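Beta-d-glucoside glucohydrolase (PDB 3ZZ1) probably hydrolyses terminal, non-reducing beta-D-glucosyl residues with release of beta-D-glucose, as a secreted family 3 beta-glucosidase of cellulose degradation. Local coordinates at residues L343-A356 with A424-T436. Numbering follows the deposited sequence.
Sequences LKKPASIAVVGSAA and AARGKDVAIVFIT
Ser-348 and Asp-429 grip each other where two parallel strands, 348-352 and 430-436, begin. Ser-348 N donates to the anti lone pair of Asp-429 OD2 (3.0 Å), and Asp-429 N returns a longer bond to Ser-348 OG, whose chi1 of 61° sets it between its own N and carbonyl carbon. Beyond them Ala-350 and Val-352 exchange four backbone hydrogen bonds with Val-430, Ile-432 and Phe-434. On one face Ile-349 lies alongside Val-430, CG1 to CG2 3.7 Å, and its CG2 meets Ile-432 CD1. Farther along, Phe-434 carries Ala-356 CB off-centre over its ring (4.2 Å to the centroid), while Val-351 CG1 comes obliquely to Phe-434 CE1. On the other face Ala-350 CB nears Ala-424 O (3.4 Å). Lys-428, closing the type II turn from Ala-425, bends at chi2 and chi4, and NZ donates hydrogen bonds to Arg-426 O (2.7 Å) and, from above the carbonyl plane, Ala-424 O (2.9 Å). A methionine in place of Lys-428 would probably leave both carbonyls without this donor. Strand 409-413, helix 418-425 and strand 430-437 make a beta-alpha-beta crossover over strand 348-352, between them in the C-terminal domain's sheet; strand 476-482 flanks 430-437, and helix 462-472 packs Val-469 against Ala-431 and Val-433.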
loop_
_atom_site.group_PDB
_atom_site.type_symbol
_atom_site.label_atom_id
_atom_site.label_comp_id
_atom_site.label_asym_id
_atom_site.label_seq_id
_atom_site.Cartn_x
_atom_site.Cartn_y
_atom_site.Cartn_z
ATOM N N LEU A 343 24.140 14.780 -11.214
ATOM C CA LEU A 343 25.488 14.587 -11.717
ATOM C C LEU A 343 25.600 15.198 -13.100
ATOM O O LEU A 343 24.693 15.065 -13.921
ATOM C CB LEU A 343 25.834 13.095 -11.794
ATOM C CG LEU A 343 25.722 12.228 -10.538
ATOM C CD1 LEU A 343 25.930 10.766 -10.898
ATOM C CD2 LEU A 343 26.709 12.667 -9.464
ATOM N N LYS A 344 26.716 15.867 -13.349
ATOM C CA LYS A 344 26.957 16.485 -14.640
ATOM C C LYS A 344 27.921 15.606 -15.431
ATOM O O LYS A 344 27.528 14.570 -15.971
ATOM C CB LYS A 344 27.508 17.904 -14.470
ATOM C CG LYS A 344 26.761 18.767 -13.459
ATOM C CD LYS A 344 25.626 19.544 -14.094
ATOM C CE LYS A 344 25.065 20.559 -13.105
ATOM N NZ LYS A 344 24.399 21.718 -13.769
ATOM N N LYS A 345 29.188 15.998 -15.470
ATOM C CA LYS A 345 30.165 15.308 -16.295
ATOM C C LYS A 345 31.420 14.995 -15.473
ATOM O O LYS A 345 32.493 15.536 -15.744
ATOM C CB LYS A 345 30.497 16.179 -17.511
ATOM C CG LYS A 345 30.820 15.414 -18.773
ATOM C CD LYS A 345 30.984 16.372 -19.949
ATOM C CE LYS A 345 31.717 15.707 -21.102
ATOM N NZ LYS A 345 30.937 14.571 -21.675
ATOM N N PRO A 346 31.290 14.125 -14.452
ATOM C CA PRO A 346 32.480 13.804 -13.664
ATOM C C PRO A 346 33.417 12.879 -14.449
ATOM O O PRO A 346 32.952 12.121 -15.305
ATOM C CB PRO A 346 31.902 13.091 -12.442
ATOM C CG PRO A 346 30.642 12.460 -12.936
ATOM C CD PRO A 346 30.106 13.361 -14.007
ATOM N N ALA A 347 34.718 12.959 -14.180
ATOM C CA ALA A 347 35.694 12.111 -14.875
ATOM C C ALA A 347 35.590 10.652 -14.426
ATOM O O ALA A 347 35.804 9.733 -15.225
ATOM C CB ALA A 347 37.118 12.641 -14.677
ATOM N N SER A 348 35.245 10.448 -13.154
ATOM C CA SER A 348 35.158 9.107 -12.587
ATOM C C SER A 348 34.043 8.942 -11.549
ATOM O O SER A 348 33.732 9.864 -10.789
ATOM C CB SER A 348 36.507 8.692 -11.986
ATOM O OG SER A 348 36.889 9.576 -10.950
ATOM N N ILE A 349 33.452 7.750 -11.535
ATOM C CA ILE A 349 32.418 7.382 -10.571
ATOM C C ILE A 349 32.782 6.042 -9.941
ATOM O O ILE A 349 33.132 5.098 -10.651
ATOM C CB ILE A 349 31.017 7.273 -11.244
ATOM C CG1 ILE A 349 30.482 8.662 -11.611
ATOM C CG2 ILE A 349 30.020 6.549 -10.328
ATOM C CD1 ILE A 349 29.200 8.654 -12.444
ATOM N N ALA A 350 32.707 5.963 -8.615
ATOM C CA ALA A 350 32.760 4.678 -7.925
ATOM C C ALA A 350 31.344 4.202 -7.584
ATOM O O ALA A 350 30.512 4.974 -7.103
ATOM C CB ALA A 350 33.608 4.769 -6.672
ATOM N N VAL A 351 31.079 2.928 -7.852
ATOM C CA VAL A 351 29.809 2.307 -7.510
ATOM C C VAL A 351 30.124 1.193 -6.521
ATOM O O VAL A 351 30.912 0.297 -6.816
ATOM C CB VAL A 351 29.067 1.773 -8.767
ATOM C CG1 VAL A 351 27.805 1.020 -8.379
ATOM C CG2 VAL A 351 28.714 2.927 -9.710
ATOM N N VAL A 352 29.522 1.273 -5.340
ATOM C CA VAL A 352 29.914 0.424 -4.215
ATOM C C VAL A 352 28.697 -0.198 -3.538
ATOM O O VAL A 352 27.728 0.499 -3.218
ATOM C CB VAL A 352 30.749 1.226 -3.177
ATOM C CG1 VAL A 352 31.051 0.383 -1.937
ATOM C CG2 VAL A 352 32.047 1.742 -3.797
ATOM N N GLY A 353 28.756 -1.509 -3.321
ATOM C CA GLY A 353 27.698 -2.227 -2.610
ATOM C C GLY A 353 27.141 -3.395 -3.402
ATOM O O GLY A 353 26.972 -3.307 -4.617
ATOM N N SER A 354 26.853 -4.495 -2.714
ATOM C CA SER A 354 26.266 -5.664 -3.365
ATOM C C SER A 354 24.901 -5.341 -3.971
ATOM O O SER A 354 24.505 -5.957 -4.957
ATOM C CB SER A 354 26.132 -6.816 -2.379
ATOM O OG SER A 354 25.231 -6.477 -1.342
ATOM N N ALA A 355 24.201 -4.371 -3.380
ATOM C CA ALA A 355 22.876 -3.936 -3.848
ATOM C C ALA A 355 22.911 -3.135 -5.158
ATOM O O ALA A 355 21.866 -2.769 -5.698
ATOM C CB ALA A 355 22.169 -3.139 -2.762
ATOM N N ALA A 356 24.113 -2.864 -5.660
ATOM C CA ALA A 356 24.280 -2.202 -6.953
ATOM C C ALA A 356 24.073 -3.152 -8.138
ATOM O O ALA A 356 23.648 -2.718 -9.211
ATOM C CB ALA A 356 25.651 -1.541 -7.031
ATOM N N ALA A 424 37.792 1.235 -4.136
ATOM C CA ALA A 424 37.017 1.666 -5.293
ATOM C C ALA A 424 36.759 3.174 -5.286
ATOM O O ALA A 424 36.863 3.826 -6.322
ATOM C CB ALA A 424 35.705 0.900 -5.364
ATOM N N ALA A 425 36.439 3.722 -4.115
ATOM C CA ALA A 425 36.075 5.139 -3.983
ATOM C C ALA A 425 37.262 6.109 -3.985
ATOM O O ALA A 425 37.097 7.286 -4.315
ATOM C CB ALA A 425 35.220 5.352 -2.744
ATOM N N ARG A 426 38.446 5.616 -3.619
ATOM C CA ARG A 426 39.637 6.467 -3.487
ATOM C C ARG A 426 40.013 7.147 -4.804
ATOM O O ARG A 426 40.139 6.486 -5.838
ATOM C CB ARG A 426 40.827 5.667 -2.942
ATOM C CG ARG A 426 41.866 6.512 -2.199
ATOM C CD ARG A 426 42.953 5.653 -1.528
ATOM N NE ARG A 426 42.400 4.651 -0.615
ATOM C CZ ARG A 426 42.006 4.895 0.634
ATOM N NH1 ARG A 426 42.103 6.118 1.148
ATOM N NH2 ARG A 426 41.510 3.911 1.372
ATOM N N GLY A 427 40.167 8.470 -4.755
ATOM C CA GLY A 427 40.603 9.259 -5.912
ATOM C C GLY A 427 39.529 9.570 -6.944
ATOM O O GLY A 427 39.819 10.200 -7.966
ATOM N N LYS A 428 38.292 9.144 -6.686
ATOM C CA LYS A 428 37.186 9.376 -7.622
ATOM C C LYS A 428 36.443 10.680 -7.331
ATOM O O LYS A 428 36.423 11.152 -6.190
ATOM C CB LYS A 428 36.204 8.191 -7.641
ATOM C CG LYS A 428 36.846 6.803 -7.733
ATOM C CD LYS A 428 37.798 6.659 -8.927
ATOM C CE LYS A 428 38.387 5.254 -9.013
ATOM N NZ LYS A 428 39.166 4.892 -7.795
ATOM N N ASP A 429 35.842 11.258 -8.369
ATOM C CA ASP A 429 35.095 12.509 -8.241
ATOM C C ASP A 429 33.889 12.356 -7.324
ATOM O O ASP A 429 33.679 13.182 -6.436
ATOM C CB ASP A 429 34.669 13.033 -9.615
ATOM C CG ASP A 429 35.855 13.405 -10.483
ATOM O OD1 ASP A 429 36.642 14.279 -10.075
ATOM O OD2 ASP A 429 36.008 12.825 -11.573
ATOM N N VAL A 430 33.101 11.304 -7.553
ATOM C CA VAL A 430 31.999 10.939 -6.663
ATOM C C VAL A 430 31.973 9.433 -6.411
ATOM O O VAL A 430 32.480 8.645 -7.214
ATOM C CB VAL A 430 30.603 11.396 -7.187
ATOM C CG1 VAL A 430 30.528 12.920 -7.316
ATOM C CG2 VAL A 430 30.260 10.720 -8.514
ATOM N N ALA A 431 31.385 9.052 -5.283
ATOM C CA ALA A 431 31.206 7.655 -4.931
ATOM C C ALA A 431 29.749 7.424 -4.567
ATOM O O ALA A 431 29.204 8.114 -3.704
ATOM C CB ALA A 431 32.117 7.279 -3.772
ATOM N N ILE A 432 29.126 6.457 -5.239
ATOM C CA ILE A 432 27.721 6.130 -5.009
ATOM C C ILE A 432 27.632 4.795 -4.271
ATOM O O ILE A 432 27.994 3.756 -4.826
ATOM C CB ILE A 432 26.904 6.080 -6.335
ATOM C CG1 ILE A 432 27.213 7.298 -7.219
ATOM C CG2 ILE A 432 25.415 6.001 -6.033
ATOM C CD1 ILE A 432 26.643 7.225 -8.648
ATOM N N VAL A 433 27.154 4.837 -3.026
ATOM C CA VAL A 433 27.079 3.648 -2.166
ATOM C C VAL A 433 25.643 3.137 -2.060
ATOM O O VAL A 433 24.707 3.914 -1.831
ATOM C CB VAL A 433 27.648 3.915 -0.747
ATOM C CG1 VAL A 433 27.802 2.612 0.038
ATOM C CG2 VAL A 433 28.985 4.610 -0.830
ATOM N N PHE A 434 25.483 1.826 -2.221
ATOM C CA PHE A 434 24.167 1.192 -2.256
ATOM C C PHE A 434 23.910 0.334 -1.032
ATOM O O PHE A 434 24.616 -0.649 -0.781
ATOM C CB PHE A 434 24.000 0.368 -3.534
ATOM C CG PHE A 434 23.847 1.204 -4.768
ATOM C CD1 PHE A 434 24.959 1.731 -5.413
ATOM C CD2 PHE A 434 22.587 1.489 -5.274
ATOM C CE1 PHE A 434 24.818 2.518 -6.549
ATOM C CE2 PHE A 434 22.444 2.271 -6.407
ATOM C CZ PHE A 434 23.563 2.787 -7.044
ATOM N N ILE A 435 22.900 0.730 -0.265
ATOM C CA ILE A 435 22.519 0.023 0.952
ATOM C C ILE A 435 21.034 -0.334 0.920
ATOM O O ILE A 435 20.262 0.260 0.161
ATOM C CB ILE A 435 22.882 0.824 2.241
ATOM C CG1 ILE A 435 22.048 2.105 2.354
ATOM C CG2 ILE A 435 24.391 1.116 2.300
ATOM C CD1 ILE A 435 22.232 2.860 3.661
ATOM N N THR A 436 20.646 -1.322 1.727
ATOM C CA THR A 436 19.271 -1.816 1.747
ATOM C C THR A 436 18.788 -2.183 3.149
ATOM O O THR A 436 19.583 -2.343 4.079
ATOM C CB THR A 436 19.095 -3.093 0.884
ATOM O OG1 THR A 436 19.953 -4.130 1.377
ATOM C CG2 THR A 436 19.372 -2.837 -0.602
HETATM O O HOH W 1 38.892 11.155 -11.782
HETATM O O HOH W 2 24.703 -3.398 -0.544
#